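PDB 4KRI: phospholethanolamine N-methyltransferase 2 from Haemonchus contortus, which probably uses S-adenosylmethionine to methylate phosphomonomethylethanolamine on its nitrogen in the nematode route to phosphocholine. Local coordinates for residues V134-D146 with Y275-P287. Sequence-based numbering, arbitrary orientation.
Sequences VGFQFYAVNEVLD and YAVCDACEYEFEP. With SAH (S-adenosyl-L-homocysteine), chain D.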
loop_
_atom_site.group_PDB
_atom_site.type_symbol
_atom_site.label_atom_id
_atom_site.label_comp_id
_atom_site.label_asym_id
_atom_site.label_seq_id
_atom_site.Cartn_x
_atom_site.Cartn_y
_atom_site.Cartn_z
ATOM N N VAL A 134 -0.600 -12.833 22.324
ATOM C CA VAL A 134 -0.683 -11.451 21.878
ATOM C C VAL A 134 0.314 -11.258 20.750
ATOM O O VAL A 134 1.280 -12.016 20.627
ATOM C CB VAL A 134 -0.376 -10.429 23.000
ATOM C CG1 VAL A 134 -1.467 -10.464 24.061
ATOM C CG2 VAL A 134 1.008 -10.673 23.614
ATOM N N GLY A 135 0.077 -10.243 19.930
ATOM C CA GLY A 135 0.965 -9.956 18.821
ATOM C C GLY A 135 0.614 -8.600 18.256
ATOM O O GLY A 135 -0.290 -7.930 18.758
ATOM N N PHE A 136 1.323 -8.183 17.215
ATOM C CA PHE A 136 1.015 -6.899 16.601
ATOM C C PHE A 136 0.136 -7.036 15.373
ATOM O O PHE A 136 0.425 -7.833 14.478
ATOM C CB PHE A 136 2.303 -6.161 16.224
ATOM C CG PHE A 136 3.017 -5.568 17.396
ATOM C CD1 PHE A 136 2.428 -4.551 18.144
ATOM C CD2 PHE A 136 4.287 -6.013 17.752
ATOM C CE1 PHE A 136 3.092 -4.001 19.242
ATOM C CE2 PHE A 136 4.955 -5.472 18.837
ATOM C CZ PHE A 136 4.354 -4.463 19.594
ATOM N N GLN A 137 -0.939 -6.252 15.338
ATOM C CA GLN A 137 -1.758 -6.113 14.140
ATOM C C GLN A 137 -1.179 -4.988 13.288
ATOM O O GLN A 137 -0.821 -3.925 13.800
ATOM C CB GLN A 137 -3.210 -5.793 14.514
ATOM C CG GLN A 137 -4.106 -5.451 13.326
ATOM C CD GLN A 137 -5.528 -5.147 13.748
ATOM O OE1 GLN A 137 -6.161 -5.938 14.450
ATOM N NE2 GLN A 137 -6.040 -3.996 13.327
ATOM N N PHE A 138 -1.076 -5.227 11.986
ATOM C CA PHE A 138 -0.500 -4.245 11.072
ATOM C C PHE A 138 -1.449 -3.076 10.783
ATOM O O PHE A 138 -2.652 -3.276 10.561
ATOM C CB PHE A 138 -0.108 -4.935 9.760
ATOM C CG PHE A 138 0.417 -3.993 8.721
ATOM C CD1 PHE A 138 1.742 -3.566 8.763
ATOM C CD2 PHE A 138 -0.416 -3.515 7.721
ATOM C CE1 PHE A 138 2.232 -2.687 7.811
ATOM C CE2 PHE A 138 0.074 -2.634 6.763
ATOM C CZ PHE A 138 1.389 -2.226 6.808
ATOM N N TYR A 139 -0.909 -1.853 10.794
ATOM C CA TYR A 139 -1.664 -0.689 10.338
ATOM C C TYR A 139 -1.053 -0.035 9.094
ATOM O O TYR A 139 -1.742 0.147 8.088
ATOM C CB TYR A 139 -1.848 0.346 11.455
ATOM C CG TYR A 139 -2.685 1.520 11.015
ATOM C CD1 TYR A 139 -4.072 1.423 10.937
ATOM C CD2 TYR A 139 -2.095 2.723 10.657
ATOM C CE1 TYR A 139 -4.842 2.500 10.516
ATOM C CE2 TYR A 139 -2.858 3.800 10.241
ATOM C CZ TYR A 139 -4.222 3.690 10.177
ATOM O OH TYR A 139 -4.962 4.779 9.758
ATOM N N ALA A 140 0.218 0.344 9.159
ATOM C CA ALA A 140 0.856 0.980 8.007
ATOM C C ALA A 140 2.369 0.976 8.094
ATOM O O ALA A 140 2.945 0.809 9.166
ATOM C CB ALA A 140 0.357 2.419 7.829
ATOM N N VAL A 141 3.003 1.153 6.943
ATOM C CA VAL A 141 4.406 1.541 6.891
ATOM C C VAL A 141 4.456 2.828 6.089
ATOM O O VAL A 141 3.973 2.881 4.957
ATOM C CB VAL A 141 5.282 0.519 6.157
ATOM C CG1 VAL A 141 6.770 0.933 6.291
ATOM C CG2 VAL A 141 5.073 -0.879 6.708
ATOM N N ASN A 142 5.020 3.870 6.682
ATOM C CA ASN A 142 5.196 5.132 5.983
ATOM C C ASN A 142 6.663 5.448 5.802
ATOM O O ASN A 142 7.522 4.887 6.488
ATOM C CB ASN A 142 4.563 6.283 6.767
ATOM C CG ASN A 142 3.053 6.270 6.705
ATOM O OD1 ASN A 142 2.456 6.675 5.697
ATOM N ND2 ASN A 142 2.420 5.845 7.801
ATOM N N GLU A 143 6.947 6.357 4.881
ATOM C CA GLU A 143 8.295 6.911 4.774
ATOM C C GLU A 143 8.415 8.143 5.647
ATOM O O GLU A 143 7.467 8.932 5.744
ATOM C CB GLU A 143 8.596 7.330 3.332
ATOM C CG GLU A 143 8.564 6.198 2.322
ATOM C CD GLU A 143 8.789 6.709 0.908
ATOM O OE1 GLU A 143 7.894 7.404 0.399
ATOM O OE2 GLU A 143 9.868 6.464 0.312
ATOM N N VAL A 144 9.590 8.324 6.255
ATOM C CA VAL A 144 9.905 9.575 6.924
ATOM C C VAL A 144 10.096 10.646 5.855
ATOM O O VAL A 144 11.010 10.555 5.031
ATOM C CB VAL A 144 11.206 9.469 7.747
ATOM C CG1 VAL A 144 11.516 10.809 8.432
ATOM C CG2 VAL A 144 11.066 8.372 8.774
ATOM N N LEU A 145 9.225 11.648 5.838
ATOM C CA LEU A 145 9.208 12.589 4.714
ATOM C C LEU A 145 10.400 13.547 4.747
ATOM O O LEU A 145 10.909 13.956 3.695
ATOM C CB LEU A 145 7.868 13.343 4.653
ATOM C CG LEU A 145 6.699 12.421 4.305
ATOM C CD1 LEU A 145 5.372 13.151 4.434
ATOM C CD2 LEU A 145 6.862 11.867 2.902
ATOM N N ASP A 146 10.860 13.887 5.945
ATOM C CA ASP A 146 12.033 14.729 6.075
ATOM C C ASP A 146 13.182 14.083 5.322
ATOM O O ASP A 146 13.988 14.762 4.686
ATOM C CB ASP A 146 12.394 14.871 7.551
ATOM C CG ASP A 146 13.451 15.896 7.788
ATOM O OD1 ASP A 146 13.111 17.104 7.804
ATOM O OD2 ASP A 146 14.628 15.498 7.971
ATOM N N TYR A 275 5.444 6.874 -1.054
ATOM C CA TYR A 275 4.687 5.623 -0.983
ATOM C C TYR A 275 4.354 5.242 0.462
ATOM O O TYR A 275 5.064 5.634 1.390
ATOM C CB TYR A 275 5.512 4.490 -1.597
ATOM C CG TYR A 275 5.779 4.604 -3.084
ATOM C CD1 TYR A 275 4.736 4.666 -3.995
ATOM C CD2 TYR A 275 7.078 4.613 -3.573
ATOM C CE1 TYR A 275 4.975 4.743 -5.365
ATOM C CE2 TYR A 275 7.328 4.690 -4.948
ATOM C CZ TYR A 275 6.280 4.769 -5.825
ATOM O OH TYR A 275 6.548 4.826 -7.182
ATOM N N ALA A 276 3.277 4.474 0.656
ATOM C CA ALA A 276 2.946 3.933 1.984
ATOM C C ALA A 276 2.344 2.545 1.818
ATOM O O ALA A 276 1.614 2.308 0.856
ATOM C CB ALA A 276 1.955 4.841 2.729
ATOM N N VAL A 277 2.685 1.618 2.713
ATOM C CA VAL A 277 2.001 0.330 2.740
ATOM C C VAL A 277 0.781 0.497 3.643
ATOM O O VAL A 277 0.923 0.828 4.820
ATOM C CB VAL A 277 2.889 -0.768 3.350
ATOM C CG1 VAL A 277 2.220 -2.132 3.217
ATOM C CG2 VAL A 277 4.249 -0.785 2.684
ATOM N N CYS A 278 -0.411 0.287 3.096
ATOM C CA CYS A 278 -1.637 0.334 3.906
ATOM C C CYS A 278 -2.797 -0.154 3.089
ATOM O O CYS A 278 -2.690 -0.300 1.878
ATOM C CB CYS A 278 -1.928 1.750 4.408
ATOM S SG CYS A 278 -2.171 2.997 3.084
ATOM N N ASP A 279 -3.900 -0.429 3.772
ATOM C CA ASP A 279 -5.135 -0.853 3.128
ATOM C C ASP A 279 -5.941 0.421 2.893
ATOM O O ASP A 279 -6.303 1.119 3.836
ATOM C CB ASP A 279 -5.887 -1.817 4.052
ATOM C CG ASP A 279 -7.149 -2.378 3.419
ATOM O OD1 ASP A 279 -7.738 -1.713 2.540
ATOM O OD2 ASP A 279 -7.563 -3.490 3.816
ATOM N N ALA A 280 -6.197 0.736 1.628
ATOM C CA ALA A 280 -6.823 2.008 1.270
ATOM C C ALA A 280 -8.256 2.137 1.801
ATOM O O ALA A 280 -8.810 3.234 1.856
ATOM C CB ALA A 280 -6.784 2.210 -0.244
ATOM N N CYS A 281 -8.837 1.019 2.217
ATOM C CA CYS A 281 -10.156 1.032 2.846
ATOM C C CYS A 281 -10.134 1.399 4.321
ATOM O O CYS A 281 -11.179 1.704 4.902
ATOM C CB CYS A 281 -10.790 -0.336 2.712
ATOM S SG CYS A 281 -11.386 -0.594 1.072
ATOM N N GLU A 282 -8.953 1.354 4.929
ATOM C CA GLU A 282 -8.823 1.567 6.370
ATOM C C GLU A 282 -8.060 2.833 6.721
ATOM O O GLU A 282 -8.375 3.514 7.698
ATOM C CB GLU A 282 -8.097 0.382 7.017
ATOM C CG GLU A 282 -8.797 -0.960 6.896
ATOM C CD GLU A 282 -7.983 -2.090 7.517
ATOM O OE1 GLU A 282 -7.624 -3.040 6.787
ATOM O OE2 GLU A 282 -7.699 -2.027 8.736
ATOM N N TYR A 283 -7.044 3.139 5.928
ATOM C CA TYR A 283 -6.068 4.150 6.288
ATOM C C TYR A 283 -6.645 5.556 6.398
ATOM O O TYR A 283 -7.555 5.931 5.658
ATOM C CB TYR A 283 -4.921 4.137 5.286
ATOM C CG TYR A 283 -3.770 5.017 5.673
ATOM C CD1 TYR A 283 -2.790 4.559 6.540
ATOM C CD2 TYR A 283 -3.654 6.310 5.172
ATOM C CE1 TYR A 283 -1.719 5.358 6.892
ATOM C CE2 TYR A 283 -2.587 7.121 5.524
ATOM C CZ TYR A 283 -1.621 6.637 6.385
ATOM O OH TYR A 283 -0.550 7.426 6.744
ATOM N N GLU A 284 -6.096 6.328 7.331
ATOM C CA GLU A 284 -6.583 7.671 7.611
ATOM C C GLU A 284 -5.930 8.693 6.680
ATOM O O GLU A 284 -4.861 9.224 6.990
ATOM C CB GLU A 284 -6.290 8.027 9.072
ATOM C CG GLU A 284 -7.071 9.221 9.608
ATOM C CD GLU A 284 -8.479 8.852 10.043
ATOM O OE1 GLU A 284 -8.929 7.724 9.741
ATOM O OE2 GLU A 284 -9.134 9.688 10.702
ATOM N N PHE A 285 -6.564 8.963 5.541
ATOM C CA PHE A 285 -6.072 10.002 4.631
ATOM C C PHE A 285 -6.490 11.379 5.119
ATOM O O PHE A 285 -7.497 11.517 5.818
ATOM C CB PHE A 285 -6.600 9.771 3.212
ATOM C CG PHE A 285 -6.036 8.548 2.561
ATOM C CD1 PHE A 285 -4.678 8.484 2.268
ATOM C CD2 PHE A 285 -6.839 7.463 2.261
ATOM C CE1 PHE A 285 -4.141 7.358 1.678
ATOM C CE2 PHE A 285 -6.305 6.327 1.664
ATOM C CZ PHE A 285 -4.950 6.278 1.380
ATOM N N GLU A 286 -5.717 12.396 4.758
ATOM C CA GLU A 286 -6.063 13.755 5.141
ATOM C C GLU A 286 -7.305 14.147 4.355
ATOM O O GLU A 286 -7.337 14.000 3.137
ATOM C CB GLU A 286 -4.933 14.715 4.803
ATOM C CG GLU A 286 -5.004 15.995 5.585
ATOM C CD GLU A 286 -4.868 15.756 7.076
ATOM O OE1 GLU A 286 -4.112 14.839 7.472
ATOM O OE2 GLU A 286 -5.521 16.487 7.850
ATOM N N PRO A 287 -8.331 14.650 5.045
ATOM C CA PRO A 287 -9.535 14.988 4.280
ATOM C C PRO A 287 -9.344 16.242 3.438
ATOM O O PRO A 287 -8.559 17.138 3.821
ATOM C CB PRO A 287 -10.582 15.279 5.368
ATOM C CG PRO A 287 -9.923 14.947 6.690
ATOM C CD PRO A 287 -8.455 14.984 6.474
HETATM N N SAH D . -1.816 0.468 -10.371
HETATM C CA SAH D . -0.630 -0.380 -10.659
HETATM C CB SAH D . -0.773 -1.770 -9.924
HETATM C CG SAH D . -1.873 -2.712 -10.401
HETATM S SD SAH D . -1.945 -4.248 -9.426
HETATM C C SAH D . -0.373 -0.480 -12.111
HETATM O O SAH D . -1.046 0.165 -12.902
HETATM O OXT SAH D . 0.651 -1.021 -12.494
HETATM C "C5'" SAH D . -3.153 -4.010 -8.109
HETATM C "C4'" SAH D . -2.621 -3.560 -6.868
HETATM O "O4'" SAH D . -3.725 -3.206 -5.994
HETATM C "C3'" SAH D . -1.912 -4.660 -6.174
HETATM O "O3'" SAH D . -0.571 -4.271 -5.972
HETATM C "C2'" SAH D . -2.596 -4.828 -4.892
HETATM O "O2'" SAH D . -1.712 -5.120 -3.834
HETATM C "C1'" SAH D . -3.279 -3.512 -4.712
HETATM N N9 SAH D . -4.401 -3.560 -3.711
HETATM C C8 SAH D . -5.458 -4.404 -3.712
HETATM N N7 SAH D . -6.259 -4.070 -2.695
HETATM C C5 SAH D . -5.728 -3.006 -2.058
HETATM C C6 SAH D . -6.132 -2.254 -0.947
HETATM N N6 SAH D . -7.287 -2.550 -0.258
HETATM N N1 SAH D . -5.345 -1.225 -0.562
HETATM C C2 SAH D . -4.217 -0.922 -1.215
HETATM N N3 SAH D . -3.808 -1.621 -2.289
HETATM C C4 SAH D . -4.533 -2.670 -2.719
HETATM O O HOH W 1 -3.790 -0.948 6.670
HETATM O O HOH W 2 4.529 7.271 3.504
HETATM O O HOH W 3 0.198 6.236 9.148
#
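Val-141 and Val-277 sit side by side at the middle of a short antiparallel join between strand 132-143 of the N-terminal region and strand 273-277 of the methyltransferase domain. Theirs is a hydrogen-bonded pair, Val-141 N giving to Val-277 O at 3.0 Å and Val-277 N returning to Val-141 O at 2.9 Å. Phe-138 wedges in beside them: it crosses Val-277 at about a right angle, its CZ corner 3.7 Å from Val-277 CG1 and close to Val-277 O at the ring edge, while Val-141 CG2 meets the ring edge in plane. With CG1 anti to the backbone N (chi1 -173°), Val-277 holds that methyl against the phenyl rim.

Tyr-283 makes the second bump. Its CE1 edge receives the Ala-140 methyl, and its ring lies near parallel to that of Tyr-139 but slid well aside (planes 28° apart, centroids 5.6 Å), so the two barely overlap. Beyond that offset, Tyr-139 OH accepts a rather bent bond from Glu-284 N, 3.1 Å. The rings of His-16, from helix 5-18, and Tyr-283 meet edge-to-face.

At the other end Glu-143 OE1 takes Tyr-275 N at 2.9 Å, met from above the carboxylate plane. One water bridges Asn-142 OD1, Glu-143 N and Tyr-275 O, another links Tyr-139 O to Asp-279 N, and a third joins Asn-142 ND2 to Tyr-283 OH. Asp-279 OD1 accepts from adenine N6 of S-adenosylhomocysteine and Ala-280 N donates, almost straight, to N1. Apart from the Glu-143 carboxylate, backbone groups, a phenol and water bond round an apolar middle, consistent with a close join between N-terminal region and methyltransferase domain, the adenine-binding residues following directly in the chain.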